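PDB 5IM3: ribonucleoside-diphosphate reductase from Pseudomonas aeruginosa, which probably catalyses the reduction of ribonucleoside diphosphates to deoxyribonucleotides, the precursors of DNA, and is an allosteric enzyme that binds dATP. Local coordinates for residues K55-V60 with H72-R77; A108-R111 with V117-D120. One frame throughout, in Å; residues are numbered along the deposited sequence.

Contact 1: residues K55-V60 with H72-R77; sequences KAFLAV and HDTVRR. With DTP (2'-deoxyadenosine 5'-triphosphate), chain D.
Phe57 is the residue through which 55-60 reaches 72-77, joining helix 46-60 to helix 69-88 within the N-terminal ATP cone, the small domain of a helical bundle capped by short β-strands, which binds regulatory nucleotide in many ribonucleotide reductases. The example illustrates how one helix can serve two masters, turning one side to the ligand and another to the hydrophobic core. Lys55 comes first and faces the dATP: its CB lies 3.5 Å from C8 of the base, and its chain then runs on past the imidazole part of the purine toward the sugar end, NZ coming to 3.7 Å from O5'. Ala56 joins Lys55 on this face of the adenine, its CB 3.7 Å from N3. Phe57 departs in another direction, toward helix 69-88. With CG beside the backbone N (chi1 -87°), the ring extends across the gap and meets two methyls obliquely. Its far end, CZ, comes to 4.1 Å from Thr74 CG2, whose side chain lies roughly at right angles to that of Phe57. Thr74 has this CG2 anti to its backbone N (chi1 -55° for OG1), and its OG1 is hydrogen-bonded to Arg70 O; the residue also packs on Tyr829 of the second subunit. Ala59 returns to the ligand, its CB 3.5 Å from N1; both alanine methyls lie on the Lys55 side of the base, near its pyrimidine part. Val75, fitted against Thr50, Ile53 and Thr54 of helix 46-60, supplies the second methyl met by Phe57: CD2 stands 4.1 Å from Val75 CG2, again oblique to the ring.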
loop_
_atom_site.group_PDB
_atom_site.type_symbol
_atom_site.label_atom_id
_atom_site.label_comp_id
_atom_site.label_asym_id
_atom_site.label_seq_id
_atom_site.Cartn_x
_atom_site.Cartn_y
_atom_site.Cartn_z
ATOM N N LYS A 55 36.840 5.533 52.580
ATOM C CA LYS A 55 36.135 5.494 53.857
ATOM C C LYS A 55 34.871 4.650 53.757
ATOM O O LYS A 55 34.567 3.863 54.660
ATOM C CB LYS A 55 35.780 6.908 54.318
ATOM C CG LYS A 55 36.958 7.809 54.671
ATOM C CD LYS A 55 36.455 9.086 55.347
ATOM C CE LYS A 55 37.509 10.188 55.401
ATOM N NZ LYS A 55 36.960 11.522 54.990
ATOM N N ALA A 56 34.121 4.801 52.662
ATOM C CA ALA A 56 32.854 4.091 52.526
ATOM C C ALA A 56 33.064 2.595 52.328
ATOM O O ALA A 56 32.247 1.791 52.789
ATOM C CB ALA A 56 32.048 4.672 51.364
ATOM N N PHE A 57 34.140 2.199 51.644
ATOM C CA PHE A 57 34.432 0.776 51.516
ATOM C C PHE A 57 34.829 0.181 52.860
ATOM O O PHE A 57 34.361 -0.902 53.229
ATOM C CB PHE A 57 35.535 0.552 50.483
ATOM C CG PHE A 57 35.030 0.439 49.071
ATOM C CD1 PHE A 57 34.608 -0.781 48.569
ATOM C CD2 PHE A 57 34.986 1.550 48.245
ATOM C CE1 PHE A 57 34.146 -0.889 47.272
ATOM C CE2 PHE A 57 34.523 1.448 46.947
ATOM C CZ PHE A 57 34.102 0.229 46.460
ATOM N N LEU A 58 35.679 0.881 53.613
ATOM C CA LEU A 58 36.107 0.386 54.914
ATOM C C LEU A 58 34.997 0.423 55.951
ATOM O O LEU A 58 35.145 -0.196 57.009
ATOM C CB LEU A 58 37.307 1.194 55.410
ATOM C CG LEU A 58 38.643 0.816 54.770
ATOM C CD1 LEU A 58 39.701 1.858 55.096
ATOM C CD2 LEU A 58 39.091 -0.571 55.230
ATOM N N ALA A 59 33.895 1.117 55.676
ATOM C CA ALA A 59 32.787 1.148 56.621
ATOM C C ALA A 59 31.929 -0.105 56.506
ATOM O O ALA A 59 31.531 -0.684 57.521
ATOM C CB ALA A 59 31.938 2.398 56.394
ATOM N N VAL A 60 31.646 -0.543 55.280
ATOM C CA VAL A 60 30.805 -1.719 55.098
ATOM C C VAL A 60 31.615 -2.995 55.284
ATOM O O VAL A 60 31.094 -3.993 55.793
ATOM C CB VAL A 60 30.125 -1.673 53.719
ATOM C CG1 VAL A 60 29.450 -0.321 53.515
ATOM C CG2 VAL A 60 31.122 -1.945 52.610
ATOM N N HIS A 72 41.722 -0.523 46.351
ATOM C CA HIS A 72 42.554 0.536 45.793
ATOM C C HIS A 72 42.404 0.627 44.280
ATOM O O HIS A 72 42.308 1.729 43.724
ATOM C CB HIS A 72 44.001 0.276 46.204
ATOM C CG HIS A 72 45.017 1.007 45.390
ATOM N ND1 HIS A 72 45.659 0.432 44.314
ATOM C CD2 HIS A 72 45.536 2.252 45.518
ATOM C CE1 HIS A 72 46.517 1.296 43.805
ATOM N NE2 HIS A 72 46.464 2.407 44.519
ATOM N N ASP A 73 42.374 -0.518 43.596
ATOM C CA ASP A 73 42.158 -0.509 42.153
ATOM C C ASP A 73 40.776 0.035 41.808
ATOM O O ASP A 73 40.623 0.804 40.852
ATOM C CB ASP A 73 42.333 -1.920 41.589
ATOM C CG ASP A 73 42.573 -1.928 40.094
ATOM O OD1 ASP A 73 43.096 -0.922 39.568
ATOM O OD2 ASP A 73 42.251 -2.946 39.445
ATOM N N THR A 74 39.758 -0.350 42.579
ATOM C CA THR A 74 38.398 0.105 42.307
ATOM C C THR A 74 38.252 1.600 42.564
ATOM O O THR A 74 37.716 2.333 41.726
ATOM C CB THR A 74 37.402 -0.678 43.164
ATOM O OG1 THR A 74 37.587 -2.082 42.952
ATOM C CG2 THR A 74 35.972 -0.302 42.807
ATOM N N VAL A 75 38.717 2.068 43.724
ATOM C CA VAL A 75 38.547 3.474 44.085
ATOM C C VAL A 75 39.181 4.373 43.032
ATOM O O VAL A 75 38.547 5.305 42.521
ATOM C CB VAL A 75 39.136 3.744 45.482
ATOM C CG1 VAL A 75 39.030 5.219 45.833
ATOM C CG2 VAL A 75 38.426 2.900 46.533
ATOM N N ARG A 76 40.444 4.109 42.691
ATOM C CA ARG A 76 41.136 4.947 41.718
ATOM C C ARG A 76 40.467 4.888 40.353
ATOM O O ARG A 76 40.580 5.835 39.566
ATOM C CB ARG A 76 42.602 4.526 41.612
ATOM C CG ARG A 76 43.402 4.778 42.878
ATOM C CD ARG A 76 44.829 4.263 42.746
ATOM N NE ARG A 76 45.567 4.928 41.672
ATOM C CZ ARG A 76 46.813 4.625 41.312
ATOM N NH1 ARG A 76 47.477 3.662 41.931
ATOM N NH2 ARG A 76 47.402 5.284 40.326
ATOM N N ARG A 77 39.775 3.789 40.048
ATOM C CA ARG A 77 38.993 3.736 38.819
ATOM C C ARG A 77 37.765 4.631 38.919
ATOM O O ARG A 77 37.456 5.381 37.986
ATOM C CB ARG A 77 38.586 2.293 38.520
ATOM C CG ARG A 77 37.799 2.124 37.228
ATOM C CD ARG A 77 37.390 0.674 37.005
ATOM N NE ARG A 77 36.551 0.169 38.089
ATOM C CZ ARG A 77 35.252 0.426 38.217
ATOM N NH1 ARG A 77 34.627 1.192 37.331
ATOM N NH2 ARG A 77 34.574 -0.078 39.239
HETATM P PG DTP D . 30.983 16.948 56.999
HETATM O O1G DTP D . 32.325 17.156 56.495
HETATM O O2G DTP D . 30.935 16.279 58.334
HETATM O O3G DTP D . 30.162 18.202 57.038
HETATM P PB DTP D . 30.693 15.061 54.808
HETATM O O1B DTP D . 31.654 15.778 53.952
HETATM O O2B DTP D . 29.518 14.569 53.977
HETATM O O3B DTP D . 30.199 15.989 56.002
HETATM P PA DTP D . 32.939 13.652 55.946
HETATM O O1A DTP D . 33.034 12.848 57.182
HETATM O O2A DTP D . 33.627 15.019 56.098
HETATM O O3A DTP D . 31.412 13.851 55.545
HETATM O "O5'" DTP D . 33.520 12.957 54.661
HETATM C "C5'" DTP D . 33.295 11.554 54.455
HETATM C "C4'" DTP D . 32.646 11.276 53.120
HETATM O "O4'" DTP D . 33.010 9.946 52.694
HETATM C "C3'" DTP D . 31.111 11.333 53.125
HETATM O "O3'" DTP D . 30.640 12.260 52.146
HETATM C "C2'" DTP D . 30.671 9.915 52.759
HETATM C "C1'" DTP D . 31.924 9.070 52.909
HETATM N N9 DTP D . 32.084 8.420 54.208
HETATM C C8 DTP D . 32.936 8.741 55.232
HETATM N N7 DTP D . 32.796 7.991 56.299
HETATM C C5 DTP D . 31.781 7.112 55.951
HETATM C C6 DTP D . 31.156 6.061 56.648
HETATM N N6 DTP D . 31.424 5.749 57.918
HETATM N N1 DTP D . 30.199 5.363 56.002
HETATM C C2 DTP D . 29.888 5.706 54.749
HETATM N N3 DTP D . 30.393 6.686 53.999
HETATM C C4 DTP D . 31.341 7.359 54.662
#

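Contact 2: residues A108-R111 with V117-D120; sequences ALMR and VARD. With DTP (2'-deoxyadenosine 5'-triphosphate), chain D.
Leu109 and Met110 meet Val117 and Ala118 through aliphatic groups alone, so the flat groups here stand at the borders of this helix-loop-helix of the ATP cone, in which helix 98-111 turns back through a short link into helix 115-138. At one border is the adenine of dATP: Lys55, Ala56 and Ala59 lie on one of its faces, while the carbonyl O of Asp120 approaches the edge atom C2 to 3.2 Å, displaced from the base plane to the other side. At another is the guanidinium of Arg119, directed off the contact to the second subunit, where NE and NH1 form salt bridges with Glu106 and Glu126 of that chain. What remains between the helices is a compact apolar joint, and it shows how a small residue permits close approach: the CA atoms of Leu109 and Ala118 are only 5.5 Å apart. Ala118 CB is received between two neighbouring side chains, 4.0 Å from Leu109 CB and 3.8 Å from Met110 CG. Met110 touches with CG, part-way along its chain, while the rest runs out extended and takes part in a subunit interface, packing on Met110 of the second subunit; Ala118 borders that same foreign methionine. Leu109 also uses its branch end, CD2, and its side chain crosses that of Val117 at about a right angle. Further packing on Leu78 and Tyr121 ties Leu109 to helices 69-88 and 115-138. Val117 has CG1 opposite its backbone N (chi1 -176°), and this is the methyl that stands 4.1 Å from Leu109 CD2.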
loop_
_atom_site.group_PDB
_atom_site.type_symbol
_atom_site.label_atom_id
_atom_site.label_comp_id
_atom_site.label_asym_id
_atom_site.label_seq_id
_atom_site.Cartn_x
_atom_site.Cartn_y
_atom_site.Cartn_z
ATOM N N ALA A 108 29.152 7.263 40.299
ATOM C CA ALA A 108 30.164 6.290 39.902
ATOM C C ALA A 108 30.023 4.997 40.697
ATOM O O ALA A 108 30.075 3.898 40.132
ATOM C CB ALA A 108 31.561 6.885 40.082
ATOM N N LEU A 109 29.852 5.108 42.018
ATOM C CA LEU A 109 29.627 3.920 42.837
ATOM C C LEU A 109 28.393 3.157 42.368
ATOM O O LEU A 109 28.403 1.921 42.302
ATOM C CB LEU A 109 29.476 4.314 44.306
ATOM C CG LEU A 109 30.761 4.629 45.075
ATOM C CD1 LEU A 109 30.448 5.413 46.346
ATOM C CD2 LEU A 109 31.511 3.345 45.404
ATOM N N MET A 110 27.323 3.880 42.029
ATOM C CA MET A 110 26.064 3.234 41.679
ATOM C C MET A 110 26.142 2.542 40.323
ATOM O O MET A 110 25.667 1.411 40.174
ATOM C CB MET A 110 24.936 4.261 41.690
ATOM C CG MET A 110 24.553 4.736 43.077
ATOM S SD MET A 110 23.267 5.989 43.009
ATOM C CE MET A 110 23.074 6.386 44.746
ATOM N N ARG A 111 26.716 3.206 39.314
ATOM C CA ARG A 111 26.809 2.585 37.998
ATOM C C ARG A 111 27.708 1.359 38.013
ATOM O O ARG A 111 27.553 0.483 37.157
ATOM C CB ARG A 111 27.317 3.590 36.960
ATOM C CG ARG A 111 26.356 4.736 36.681
ATOM C CD ARG A 111 26.731 5.485 35.413
ATOM N NE ARG A 111 26.125 4.880 34.225
ATOM C CZ ARG A 111 25.052 5.352 33.593
ATOM N NH1 ARG A 111 24.441 6.454 34.013
ATOM N NH2 ARG A 111 24.586 4.721 32.521
ATOM N N VAL A 117 27.981 -0.292 49.212
ATOM C CA VAL A 117 28.854 0.845 49.487
ATOM C C VAL A 117 28.174 2.146 49.087
ATOM O O VAL A 117 28.290 3.159 49.785
ATOM C CB VAL A 117 30.209 0.676 48.774
ATOM C CG1 VAL A 117 31.145 1.823 49.141
ATOM C CG2 VAL A 117 30.851 -0.653 49.136
ATOM N N ALA A 118 27.452 2.141 47.963
ATOM C CA ALA A 118 26.770 3.350 47.518
ATOM C C ALA A 118 25.719 3.790 48.530
ATOM O O ALA A 118 25.633 4.974 48.876
ATOM C CB ALA A 118 26.135 3.126 46.147
ATOM N N ARG A 119 24.911 2.848 49.022
ATOM C CA ARG A 119 23.821 3.219 49.918
ATOM C C ARG A 119 24.351 3.694 51.266
ATOM O O ARG A 119 23.781 4.605 51.875
ATOM C CB ARG A 119 22.854 2.047 50.097
ATOM C CG ARG A 119 23.249 1.039 51.160
ATOM C CD ARG A 119 22.353 -0.192 51.105
ATOM N NE ARG A 119 20.931 0.147 51.058
ATOM C CZ ARG A 119 20.181 0.413 52.126
ATOM N NH1 ARG A 119 20.710 0.389 53.343
ATOM N NH2 ARG A 119 18.895 0.711 51.974
ATOM N N ASP A 120 25.440 3.096 51.750
ATOM C CA ASP A 120 26.024 3.580 52.995
ATOM C C ASP A 120 26.729 4.912 52.783
ATOM O O ASP A 120 26.823 5.718 53.716
ATOM C CB ASP A 120 26.974 2.533 53.573
ATOM C CG ASP A 120 26.232 1.351 54.168
ATOM O OD1 ASP A 120 25.352 1.580 55.023
ATOM O OD2 ASP A 120 26.505 0.199 53.766
HETATM P PG DTP D . 30.983 16.948 56.999
HETATM O O1G DTP D . 32.325 17.156 56.495
HETATM O O2G DTP D . 30.935 16.279 58.334
HETATM O O3G DTP D . 30.162 18.202 57.038
HETATM P PB DTP D . 30.693 15.061 54.808
HETATM O O1B DTP D . 31.654 15.778 53.952
HETATM O O2B DTP D . 29.518 14.569 53.977
HETATM O O3B DTP D . 30.199 15.989 56.002
HETATM P PA DTP D . 32.939 13.652 55.946
HETATM O O1A DTP D . 33.034 12.848 57.182
HETATM O O2A DTP D . 33.627 15.019 56.098
HETATM O O3A DTP D . 31.412 13.851 55.545
HETATM O "O5'" DTP D . 33.520 12.957 54.661
HETATM C "C5'" DTP D . 33.295 11.554 54.455
HETATM C "C4'" DTP D . 32.646 11.276 53.120
HETATM O "O4'" DTP D . 33.010 9.946 52.694
HETATM C "C3'" DTP D . 31.111 11.333 53.125
HETATM O "O3'" DTP D . 30.640 12.260 52.146
HETATM C "C2'" DTP D . 30.671 9.915 52.759
HETATM C "C1'" DTP D . 31.924 9.070 52.909
HETATM N N9 DTP D . 32.084 8.420 54.208
HETATM C C8 DTP D . 32.936 8.741 55.232
HETATM N N7 DTP D . 32.796 7.991 56.299
HETATM C C5 DTP D . 31.781 7.112 55.951
HETATM C C6 DTP D . 31.156 6.061 56.648
HETATM N N6 DTP D . 31.424 5.749 57.918
HETATM N N1 DTP D . 30.199 5.363 56.002
HETATM C C2 DTP D . 29.888 5.706 54.749
HETATM N N3 DTP D . 30.393 6.686 53.999
HETATM C C4 DTP D . 31.341 7.359 54.662
#

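How the contacts relate
Contacts 1 and 2 are neighbours in one ATP cone, their centres 10 Å apart, and follow one another along the chain. Val117 joins them: its CG2 lies 3.8 Å from Phe57 CE1 and 3.7 Å from Val60 CG2, while CG1 is 3.7 Å from Ala56 CB. Contact 1 thus continues through Val117 into contact 2, forming a shared hydrophobic interior. The same dATP is approached by both, over one adenine face by 55-60 and near C2 by Asp120; Arg37, Gln102, Tyr124 and Arg132 hydrogen-bond it. A second dATP lies about 9 Å from the Leu109 side chain. Both contacts also have residues that touch the second subunit.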